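Side-chain contacts in 303aa long hypothetical esterase (Sulfolobus tokodaii, PDB 3AIN), which probably hydrolyses carboxylic esters, as a thermostable carboxylesterase of the hormone-sensitive-lipase-like family with an alpha/beta hydrolase fold: residues Q52-L56 with T57-E61; P84-Q87 with G88-V92; L148-V151 with Y152-E156. The protein carries 1 engineered substitution. All coordinates share one frame; numbering follows the deposited sequence.

Contact 1: residues Q52-L56 with T57-E61; sequences QFSSL and TPREE
With CG set beside its backbone N (chi1 -74°) and the chain extended from CG to NE, Arg59 swings its guanidinium back along the polypeptide to Ser54, whose own first torsion (chi1 89°) places OG between its backbone N and carbonyl carbon, where Arg59 NH2 can reach it. The setting is a type I beta turn, Ser54 to Thr57, where helix 43-54 gives way to the loop leading to strand 64-71. The turn closes in the usual way, Thr57 N donating to Ser54 O at 3.1 Å. Arg59 then adds a second, end-on hold on the same serine, one nitrogen to each of two oxygens. NH2 gives a straight bond to Ser54 OG, 2.9 Å at 165°, with OG lying in the guanidinium plane. NH1 reaches Ser54 O at 3.0 Å, but this bond is more bent and the oxygen is tilted out of that plane. The carbonyl therefore takes two donors, Thr57 N and Arg59 NH1, which come in from opposite faces of its plane. Gripping both oxygens of one residue limits rotation of the guanidinium. Ser54 OG is also hydrogen-bonded to Lys51 O, while Arg59 NE forms a salt bridge with Asp110 OD2. Thr57 and Arg59 both rest against Pro111 of helix 110-120, so the turn is pressed against that helix. Ser55 CA sits at the edge of the Arg59 guanidinium, 3.7 Å from NH1. Beside the turn, Thr57 CB lies 3.5 Å from Ser54 O, and Pro58 CD is 3.9 Å from Leu56 O. Two residues before Ser54 another carbonyl is shared: Gln52 O accepts both Ser55 N and, at 2.9 Å, Ser55 OG.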
ATOM      1  N   GLN A  52      -2.499  29.374  -0.552  1.00 12.33           N
ATOM      2  CA  GLN A  52      -1.288  29.854  -1.209  1.00 14.89           C
ATOM      3  C   GLN A  52      -0.313  28.707  -1.446  1.00 15.87           C
ATOM      4  O   GLN A  52       0.309  28.626  -2.509  1.00 14.84           O
ATOM      5  CB  GLN A  52      -0.609  30.939  -0.368  1.00 12.48           C
ATOM      6  CG  GLN A  52      -1.462  32.180  -0.193  1.00 13.38           C
ATOM      7  CD  GLN A  52      -0.795  33.190   0.709  1.00 18.57           C
ATOM      8  OE1 GLN A  52       0.417  33.382   0.615  1.00 17.93           O
ATOM      9  NE2 GLN A  52      -1.529  33.681   1.716  1.00 16.06           N
ATOM     10  N   PHE A  53      -0.088  27.904  -0.406  1.00 13.93           N
ATOM     11  CA  PHE A  53       0.851  26.793  -0.538  1.00 16.69           C
ATOM     12  C   PHE A  53       0.381  25.815  -1.610  1.00 18.90           C
ATOM     13  O   PHE A  53       1.207  25.231  -2.308  1.00 21.11           O
ATOM     14  CB  PHE A  53       1.074  26.077   0.792  1.00 19.24           C
ATOM     15  CG  PHE A  53       2.228  26.619   1.583  1.00 32.93           C
ATOM     16  CD1 PHE A  53       3.530  26.440   1.140  1.00 47.67           C
ATOM     17  CD2 PHE A  53       2.023  27.192   2.828  1.00 38.36           C
ATOM     18  CE1 PHE A  53       4.606  26.947   1.868  1.00 51.72           C
ATOM     19  CE2 PHE A  53       3.087  27.713   3.559  1.00 46.11           C
ATOM     20  CZ  PHE A  53       4.381  27.593   3.076  1.00 50.11           C
ATOM     21  N   SER A  54      -0.929  25.643  -1.765  1.00 15.90           N
ATOM     22  CA  SER A  54      -1.476  24.800  -2.804  1.00 17.77           C
ATOM     23  C   SER A  54      -1.082  25.199  -4.194  1.00 18.11           C
ATOM     24  O   SER A  54      -1.051  24.402  -5.027  1.00 20.00           O
ATOM     25  CB  SER A  54      -3.009  24.715  -2.754  1.00 21.53           C
ATOM     26  OG  SER A  54      -3.648  25.694  -3.479  1.00 19.99           O
ATOM     27  N   SER A  55      -0.797  26.470  -4.420  1.00 18.70           N
ATOM     28  CA  SER A  55      -0.526  26.893  -5.780  1.00 24.66           C
ATOM     29  C   SER A  55       0.898  26.562  -6.213  1.00 27.92           C
ATOM     30  O   SER A  55       1.272  26.772  -7.326  1.00 30.94           O
ATOM     31  CB  SER A  55      -0.839  28.370  -5.957  1.00 21.79           C
ATOM     32  OG  SER A  55       0.135  29.088  -5.341  1.00 29.36           O
ATOM     33  N   LEU A  56       1.652  26.003  -5.298  1.00 28.08           N
ATOM     34  CA  LEU A  56       2.992  25.556  -5.568  1.00 35.71           C
ATOM     35  C   LEU A  56       2.953  24.129  -6.044  1.00 35.76           C
ATOM     36  O   LEU A  56       3.908  23.661  -6.547  1.00 40.13           O
ATOM     37  CB  LEU A  56       3.808  25.595  -4.290  1.00 20.00           C
ATOM     38  CG  LEU A  56       4.046  26.960  -3.697  1.00 20.00           C
ATOM     39  CD1 LEU A  56       5.173  26.925  -2.726  1.00 20.00           C
ATOM     40  CD2 LEU A  56       4.270  27.955  -4.743  1.00 20.00           C
ATOM     41  N   THR A  57       1.840  23.456  -5.826  1.00 31.73           N
ATOM     42  CA  THR A  57       1.671  22.037  -6.078  1.00 31.36           C
ATOM     43  C   THR A  57       0.984  21.825  -7.419  1.00 30.91           C
ATOM     44  O   THR A  57      -0.044  22.373  -7.643  1.00 31.20           O
ATOM     45  CB  THR A  57       0.790  21.422  -5.040  1.00 32.48           C
ATOM     46  OG1 THR A  57       1.363  21.576  -3.741  1.00 41.33           O
ATOM     47  CG2 THR A  57       0.590  19.990  -5.337  1.00 30.58           C
ATOM     48  N   PRO A  58       1.539  21.027  -8.321  1.00 29.13           N
ATOM     49  CA  PRO A  58       0.919  20.920  -9.649  1.00 27.50           C
ATOM     50  C   PRO A  58      -0.447  20.328  -9.597  1.00 28.03           C
ATOM     51  O   PRO A  58      -0.684  19.454  -8.813  1.00 27.35           O
ATOM     52  CB  PRO A  58       1.860  20.013 -10.410  1.00 31.39           C
ATOM     53  CG  PRO A  58       3.148  20.195  -9.744  1.00 33.32           C
ATOM     54  CD  PRO A  58       2.833  20.340  -8.280  1.00 28.33           C
ATOM     55  N   ARG A  59      -1.333  20.870 -10.405  1.00 25.58           N
ATOM     56  CA  ARG A  59      -2.701  20.362 -10.518  1.00 22.76           C
ATOM     57  C   ARG A  59      -2.807  19.515 -11.777  1.00 23.26           C
ATOM     58  O   ARG A  59      -2.678  20.045 -12.883  1.00 28.05           O
ATOM     59  CB  ARG A  59      -3.703  21.531 -10.583  1.00 19.79           C
ATOM     60  CG  ARG A  59      -3.915  22.225  -9.232  1.00 25.70           C
ATOM     61  CD  ARG A  59      -4.621  23.566  -9.362  1.00 21.30           C
ATOM     62  NE  ARG A  59      -5.177  24.034  -8.085  1.00 19.64           N
ATOM     63  CZ  ARG A  59      -4.458  24.580  -7.105  1.00 27.86           C
ATOM     64  NH1 ARG A  59      -3.143  24.660  -7.218  1.00 28.37           N
ATOM     65  NH2 ARG A  59      -5.033  24.869  -5.945  1.00 23.67           N
ATOM     66  N   GLU A  60      -2.902  18.194 -11.605  1.00 18.63           N
ATOM     67  CA  GLU A  60      -3.095  17.270 -12.729  1.00 17.57           C
ATOM     68  C   GLU A  60      -4.335  17.645 -13.508  1.00 19.26           C
ATOM     69  O   GLU A  60      -5.401  17.870 -12.926  1.00 17.86           O
ATOM     70  CB  GLU A  60      -3.202  15.820 -12.228  1.00 20.13           C
ATOM     71  CG  GLU A  60      -1.907  15.294 -11.636  1.00 18.97           C
ATOM     72  CD  GLU A  60      -1.993  13.863 -11.154  1.00 25.82           C
ATOM     73  OE1 GLU A  60      -2.971  13.148 -11.482  1.00 17.56           O
ATOM     74  OE2 GLU A  60      -0.964  13.381 -10.645  1.00 29.55           O
ATOM     75  N   GLU A  61      -4.250  17.540 -14.838  1.00 18.23           N
ATOM     76  CA  GLU A  61      -5.431  17.635 -15.666  1.00 20.92           C
ATOM     77  C   GLU A  61      -6.381  16.482 -15.342  1.00 17.21           C
ATOM     78  O   GLU A  61      -5.966  15.332 -15.226  1.00 19.86           O
ATOM     79  CB  GLU A  61      -5.031  17.554 -17.152  1.00 23.17           C
ATOM     80  CG  GLU A  61      -6.033  18.177 -18.099  1.00 39.43           C
ATOM     81  CD  GLU A  61      -5.475  18.346 -19.506  1.00 57.58           C
ATOM     82  OE1 GLU A  61      -4.375  18.926 -19.651  1.00 52.81           O
ATOM     83  OE2 GLU A  61      -6.097  17.827 -20.456  1.00 60.54           O
TER

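Contact 2: residues P84-Q87 with G88-V92; sequences PKTQ and GPYGV
Pro84 and Tyr90 make the apolar part of this contact, their side chains approaching from opposite directions. The proline lies over one face of the phenol ring, displaced toward its rim: CD is 4.2 Å from the ring centroid and 22° off the normal, a CH-pi contact. Its neighbour, Pro84 CG, comes closer to the ring's margin, 3.4 Å from Tyr90 CE1. On the opposite face Gly88 CA sits over the centre of the ring, 3.4 Å above its plane, so the phenol is sandwiched between a proline and a bare backbone carbon. Gly88 leads into a cis peptide bond before Pro89, and Tyr90 follows directly, its ring lying against Gly88 CA.

The direct hydrogen bond comes from the phenol hydroxyl. Tyr90 OH donates to Thr86 O at 2.7 Å, with that oxygen at the ring edge, in plane, and the donor tilted 20° from the carbonyl plane. The bond spans four residues and closes the loop that joins strand 76-83 to strand 92-96 in the sheet of the alpha/beta hydrolase fold. CG of Tyr90 stands beside its own backbone N (chi1 -55°), which directs the ring back toward Thr86; Thr86 OG1 adds a looser touch at 3.8 Å from Tyr90 CE1. Beyond the loop, Tyr90 packs on Val123 of strand 123-127 and Pro84 on Thr117 of helix 110-120.

A water adds a second polar link. It donates to Gln87 O at 2.7 Å and to Pro89 O at 2.8 Å, bridging two carbonyls on either side of Gly88. At this exposed bend the Gln87 chain runs extended beyond CG, which makes a tight approach to Gly88 O.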
ATOM      1  N   PRO A  84     -13.018  11.939 -14.151  1.00 15.66           N
ATOM      2  CA  PRO A  84     -11.765  11.428 -14.692  1.00 18.05           C
ATOM      3  C   PRO A  84     -11.772  11.534 -16.210  1.00 19.38           C
ATOM      4  O   PRO A  84     -12.775  11.960 -16.797  1.00 17.95           O
ATOM      5  CB  PRO A  84     -11.792   9.958 -14.286  1.00 18.92           C
ATOM      6  CG  PRO A  84     -13.227   9.615 -14.252  1.00 22.31           C
ATOM      7  CD  PRO A  84     -13.930  10.856 -13.748  1.00 14.90           C
ATOM      8  N   LYS A  85     -10.661  11.131 -16.822  1.00 20.95           N
ATOM      9  CA  LYS A  85     -10.481  11.259 -18.261  1.00 23.71           C
ATOM     10  C   LYS A  85     -11.134  10.089 -18.993  1.00 26.79           C
ATOM     11  O   LYS A  85     -11.196  10.086 -20.217  1.00 29.05           O
ATOM     12  CB  LYS A  85      -8.981  11.327 -18.612  1.00 23.84           C
ATOM     13  CG  LYS A  85      -8.171  12.383 -17.886  1.00 32.66           C
ATOM     14  CD  LYS A  85      -6.830  11.782 -17.421  1.00 45.55           C
ATOM     15  CE  LYS A  85      -5.696  12.796 -17.415  1.00 50.21           C
ATOM     16  NZ  LYS A  85      -5.445  13.342 -18.774  1.00 58.05           N
ATOM     17  N   THR A  86     -11.469   9.034 -18.254  1.00 25.44           N
ATOM     18  CA  THR A  86     -12.063   7.838 -18.825  1.00 25.43           C
ATOM     19  C   THR A  86     -13.542   8.059 -19.096  1.00 28.41           C
ATOM     20  O   THR A  86     -14.152   9.001 -18.569  1.00 23.50           O
ATOM     21  CB  THR A  86     -11.921   6.635 -17.884  1.00 29.18           C
ATOM     22  OG1 THR A  86     -12.518   6.938 -16.611  1.00 30.44           O
ATOM     23  CG2 THR A  86     -10.439   6.277 -17.692  1.00 37.02           C
ATOM     24  N   GLN A  87     -14.155   7.120 -19.809  1.00 28.22           N
ATOM     25  CA  GLN A  87     -15.586   7.215 -20.046  1.00 30.57           C
ATOM     26  C   GLN A  87     -16.382   6.459 -18.969  1.00 25.55           C
ATOM     27  O   GLN A  87     -15.860   5.539 -18.333  1.00 27.76           O
ATOM     28  CB  GLN A  87     -15.919   6.760 -21.470  1.00 34.05           C
ATOM     29  CG  GLN A  87     -16.983   5.683 -21.569  1.00 46.76           C
ATOM     30  CD  GLN A  87     -17.373   5.396 -23.009  1.00 58.18           C
ATOM     31  OE1 GLN A  87     -17.241   6.259 -23.880  1.00 59.30           O
ATOM     32  NE2 GLN A  87     -17.718   4.142 -23.290  1.00 55.87           N
ATOM     33  N   GLY A  88     -17.549   6.994 -18.614  1.00 24.26           N
ATOM     34  CA  GLY A  88     -18.390   6.382 -17.582  1.00 24.66           C
ATOM     35  C   GLY A  88     -19.121   5.167 -18.118  1.00 25.16           C
ATOM     36  O   GLY A  88     -18.913   4.799 -19.276  1.00 27.85           O
ATOM     37  N   PRO A  89     -19.940   4.507 -17.277  1.00 23.30           N
ATOM     38  CA  PRO A  89     -20.326   5.006 -15.950  1.00 20.00           C
ATOM     39  C   PRO A  89     -19.171   4.929 -14.945  1.00 21.08           C
ATOM     40  O   PRO A  89     -18.215   4.179 -15.160  1.00 19.41           O
ATOM     41  CB  PRO A  89     -21.444   4.051 -15.524  1.00 24.48           C
ATOM     42  CG  PRO A  89     -21.959   3.473 -16.824  1.00 27.57           C
ATOM     43  CD  PRO A  89     -20.741   3.330 -17.663  1.00 25.48           C
ATOM     44  N   TYR A  90     -19.391   5.534 -13.777  1.00 18.75           N
ATOM     45  CA  TYR A  90     -18.340   5.718 -12.783  1.00 17.71           C
ATOM     46  C   TYR A  90     -18.784   5.199 -11.419  1.00 19.87           C
ATOM     47  O   TYR A  90     -19.982   5.159 -11.105  1.00 17.45           O
ATOM     48  CB  TYR A  90     -17.973   7.201 -12.646  1.00 14.42           C
ATOM     49  CG  TYR A  90     -17.585   7.886 -13.943  1.00 16.14           C
ATOM     50  CD1 TYR A  90     -16.386   7.560 -14.597  1.00 14.80           C
ATOM     51  CD2 TYR A  90     -18.381   8.879 -14.489  1.00 18.17           C
ATOM     52  CE1 TYR A  90     -15.992   8.211 -15.742  1.00 19.09           C
ATOM     53  CE2 TYR A  90     -17.984   9.563 -15.647  1.00 18.37           C
ATOM     54  CZ  TYR A  90     -16.801   9.195 -16.281  1.00 20.90           C
ATOM     55  OH  TYR A  90     -16.364   9.905 -17.367  1.00 24.66           O
ATOM     56  N   GLY A  91     -17.804   5.000 -10.541  1.00 15.34           N
ATOM     57  CA  GLY A  91     -18.034   5.101  -9.111  1.00 15.76           C
ATOM     58  C   GLY A  91     -17.770   6.516  -8.657  1.00 11.49           C
ATOM     59  O   GLY A  91     -17.203   7.313  -9.416  1.00 14.08           O
ATOM     60  N   VAL A  92     -18.325   6.884  -7.504  1.00 12.88           N
ATOM     61  CA  VAL A  92     -18.205   8.253  -6.990  1.00 13.73           C
ATOM     62  C   VAL A  92     -17.599   8.208  -5.589  1.00 12.85           C
ATOM     63  O   VAL A  92     -18.029   7.408  -4.752  1.00 12.65           O
ATOM     64  CB  VAL A  92     -19.598   8.932  -6.859  1.00 15.95           C
ATOM     65  CG1 VAL A  92     -19.442  10.379  -6.396  1.00 14.21           C
ATOM     66  CG2 VAL A  92     -20.335   8.883  -8.217  1.00 15.28           C
TER
HETATM   67  O   HOH W   1     -15.494   4.148 -15.993  1.00 29.48           O

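Contact 3: residues L148-V151 with Y152-E156; sequences LKWV and YNNSE
Tyr152 N donates to Leu148 O at 2.9 Å, a regular i to i-4 helical bond close to the direction of the C=O, and Tyr152 CB rests near the same oxygen. The ring leads off toward Ile164 of strand 164-169 and Ile188. Next comes Asn153, whose N bonds to Lys149 O at 3.0 Å; its ND2 lies 3.9 Å from Lys149 CG, the two side chains crossing at a slant. Asn154 carries the main side-chain contact. Its ND2 donates to Trp150 O at 2.8 Å and 165°, and that oxygen lies in the amide plane. The carboxamide also stacks on one face of the Trp150 indole, the planes 24° apart, with ND2 3.3 Å above the ring plane and offset toward the rim. Just beyond, Asn154 CB sits over the six-membered ring of Trp150, 4.1 Å from its centroid, as a CH-pi contact. This is the C-terminal end of helix 139-153, and the asparagine amide takes up a carbonyl there while its flat side covers the indole. Trp150 CG is anti to its backbone N (chi1 -176°), which brings the face of the indole against Asn154; the indole also touches Ile68, Ile70 and Pro71 of strand 64-71. Asn154 N turns to Val151 O at 3.1 Å, three residues back rather than four, and Ser155 CB lies 3.6 Å from Val151 O.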
ATOM      1  N   LEU A 148     -23.176  13.480   1.569  1.00 12.22           N
ATOM      2  CA  LEU A 148     -23.162  12.106   1.120  1.00 12.99           C
ATOM      3  C   LEU A 148     -24.550  11.633   0.696  1.00 13.21           C
ATOM      4  O   LEU A 148     -24.708  11.063  -0.273  1.00 14.40           O
ATOM      5  CB  LEU A 148     -22.615  11.195   2.199  1.00 20.00           C
ATOM      6  CG  LEU A 148     -22.514   9.703   1.952  1.00 20.00           C
ATOM      7  CD1 LEU A 148     -23.849   9.158   2.049  1.00 20.00           C
ATOM      8  CD2 LEU A 148     -21.945   9.379   0.633  1.00 20.00           C
ATOM      9  N   LYS A 149     -25.524  11.899   1.524  1.00 15.16           N
ATOM     10  CA  LYS A 149     -26.876  11.465   1.248  1.00 17.34           C
ATOM     11  C   LYS A 149     -27.373  12.078  -0.054  1.00 16.07           C
ATOM     12  O   LYS A 149     -27.946  11.442  -0.818  1.00 17.17           O
ATOM     13  CB  LYS A 149     -27.810  11.827   2.395  1.00 19.80           C
ATOM     14  CG  LYS A 149     -29.263  11.517   2.193  1.00 23.32           C
ATOM     15  CD  LYS A 149     -30.053  11.909   3.465  1.00 30.42           C
ATOM     16  CE  LYS A 149     -30.229  13.448   3.692  1.00 48.35           C
ATOM     17  NZ  LYS A 149     -29.465  14.242   4.787  1.00 31.51           N
ATOM     18  N   TRP A 150     -27.130  13.354  -0.245  1.00 15.92           N
ATOM     19  CA  TRP A 150     -27.493  13.968  -1.500  1.00 15.58           C
ATOM     20  C   TRP A 150     -26.768  13.311  -2.674  1.00 17.68           C
ATOM     21  O   TRP A 150     -27.347  13.050  -3.688  1.00 17.88           O
ATOM     22  CB  TRP A 150     -27.245  15.483  -1.471  1.00 16.68           C
ATOM     23  CG  TRP A 150     -27.696  16.219  -2.705  1.00 16.63           C
ATOM     24  CD1 TRP A 150     -28.894  16.827  -2.900  1.00 18.27           C
ATOM     25  CD2 TRP A 150     -26.950  16.433  -3.901  1.00 15.84           C
ATOM     26  NE1 TRP A 150     -28.943  17.398  -4.140  1.00 15.90           N
ATOM     27  CE2 TRP A 150     -27.769  17.149  -4.781  1.00 14.85           C
ATOM     28  CE3 TRP A 150     -25.705  16.036  -4.337  1.00 16.20           C
ATOM     29  CZ2 TRP A 150     -27.351  17.502  -6.024  1.00 18.18           C
ATOM     30  CZ3 TRP A 150     -25.304  16.395  -5.562  1.00 18.15           C
ATOM     31  CH2 TRP A 150     -26.108  17.135  -6.392  1.00 22.88           C
ATOM     32  N   VAL A 151     -25.464  13.080  -2.528  1.00 14.42           N
ATOM     33  CA  VAL A 151     -24.771  12.421  -3.636  1.00 14.16           C
ATOM     34  C   VAL A 151     -25.342  11.029  -3.930  1.00 12.96           C
ATOM     35  O   VAL A 151     -25.508  10.647  -5.088  1.00 15.99           O
ATOM     36  CB  VAL A 151     -23.225  12.341  -3.411  1.00 14.17           C
ATOM     37  CG1 VAL A 151     -22.584  11.491  -4.499  1.00 15.80           C
ATOM     38  CG2 VAL A 151     -22.641  13.747  -3.469  1.00 12.85           C
ATOM     39  N   TYR A 152     -25.642  10.266  -2.877  1.00 13.30           N
ATOM     40  CA  TYR A 152     -26.149   8.913  -3.032  1.00 16.10           C
ATOM     41  C   TYR A 152     -27.489   8.976  -3.785  1.00 16.92           C
ATOM     42  O   TYR A 152     -27.786   8.117  -4.610  1.00 20.71           O
ATOM     43  CB  TYR A 152     -26.390   8.298  -1.648  1.00 15.16           C
ATOM     44  CG  TYR A 152     -26.848   6.855  -1.657  1.00 18.84           C
ATOM     45  CD1 TYR A 152     -25.937   5.814  -1.829  1.00 21.24           C
ATOM     46  CD2 TYR A 152     -28.155   6.534  -1.329  1.00 23.24           C
ATOM     47  CE1 TYR A 152     -26.340   4.486  -1.746  1.00 24.45           C
ATOM     48  CE2 TYR A 152     -28.571   5.210  -1.263  1.00 25.18           C
ATOM     49  CZ  TYR A 152     -27.656   4.200  -1.426  1.00 31.68           C
ATOM     50  OH  TYR A 152     -28.069   2.892  -1.299  1.00 35.14           O
ATOM     51  N   ASN A 153     -28.282   9.971  -3.435  1.00 17.33           N
ATOM     52  CA  ASN A 153     -29.631  10.095  -3.986  1.00 19.74           C
ATOM     53  C   ASN A 153     -29.652  10.795  -5.348  1.00 19.39           C
ATOM     54  O   ASN A 153     -30.711  10.883  -5.976  1.00 19.18           O
ATOM     55  CB  ASN A 153     -30.528  10.837  -2.994  1.00 18.46           C
ATOM     56  CG  ASN A 153     -30.991   9.944  -1.849  1.00 20.87           C
ATOM     57  OD1 ASN A 153     -30.912   8.718  -1.933  1.00 22.63           O
ATOM     58  ND2 ASN A 153     -31.553  10.559  -0.813  1.00 29.30           N
ATOM     59  N   ASN A 154     -28.499  11.294  -5.803  1.00 16.14           N
ATOM     60  CA  ASN A 154     -28.406  12.018  -7.070  1.00 15.45           C
ATOM     61  C   ASN A 154     -27.259  11.508  -7.964  1.00 15.94           C
ATOM     62  O   ASN A 154     -26.819  12.208  -8.876  1.00 17.01           O
ATOM     63  CB  ASN A 154     -28.268  13.513  -6.839  1.00 15.67           C
ATOM     64  CG  ASN A 154     -29.536  14.138  -6.261  1.00 19.24           C
ATOM     65  OD1 ASN A 154     -30.456  14.500  -7.010  1.00 17.97           O
ATOM     66  ND2 ASN A 154     -29.622  14.208  -4.935  1.00 14.04           N
ATOM     67  N   SER A 155     -26.886  10.254  -7.744  1.00 18.76           N
ATOM     68  CA  SER A 155     -25.683   9.660  -8.352  1.00 20.84           C
ATOM     69  C   SER A 155     -25.795   9.605  -9.864  1.00 18.50           C
ATOM     70  O   SER A 155     -24.801   9.736 -10.548  1.00 20.66           O
ATOM     71  CB  SER A 155     -25.418   8.252  -7.805  1.00 18.98           C
ATOM     72  OG  SER A 155     -26.431   7.327  -8.191  1.00 23.54           O
ATOM     73  N   GLU A 156     -27.028   9.607 -10.380  1.00 18.15           N
ATOM     74  CA  GLU A 156     -27.227   9.583 -11.823  1.00 18.22           C
ATOM     75  C   GLU A 156     -26.772  10.873 -12.506  1.00 15.76           C
ATOM     76  O   GLU A 156     -26.374  10.844 -13.672  1.00 18.68           O
ATOM     77  CB  GLU A 156     -28.705   9.260 -12.165  1.00 17.23           C
ATOM     78  CG  GLU A 156     -29.190   7.875 -11.665  1.00 19.09           C
ATOM     79  CD  GLU A 156     -28.503   6.676 -12.350  1.00 26.11           C
ATOM     80  OE1 GLU A 156     -28.712   5.540 -11.887  1.00 36.13           O
ATOM     81  OE2 GLU A 156     -27.879   6.843 -13.416  1.00 31.00           O
TER

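In the fold
Contacts 1 and 2 lie near the surface, whereas contact 3 is partly buried, its Leu148 and Val151 packing on central strands of the sheet. Both surface contacts secure loops beside helix 110-120, by charged and polar grips in contact 1 and by a sandwiched phenol and a water in contact 2; they touch where Glu61 O meets Lys85 CE at 3.4 Å. Contact 3 ends a helix, relying on backbone bonds plus an amide over an indole. It meets contact 2 through Val92 CG1 and Val151 CG1, 3.8 Å apart, at strand 92-96. Contacts 1 and 3 stay about 20 Å apart at their nearest atoms.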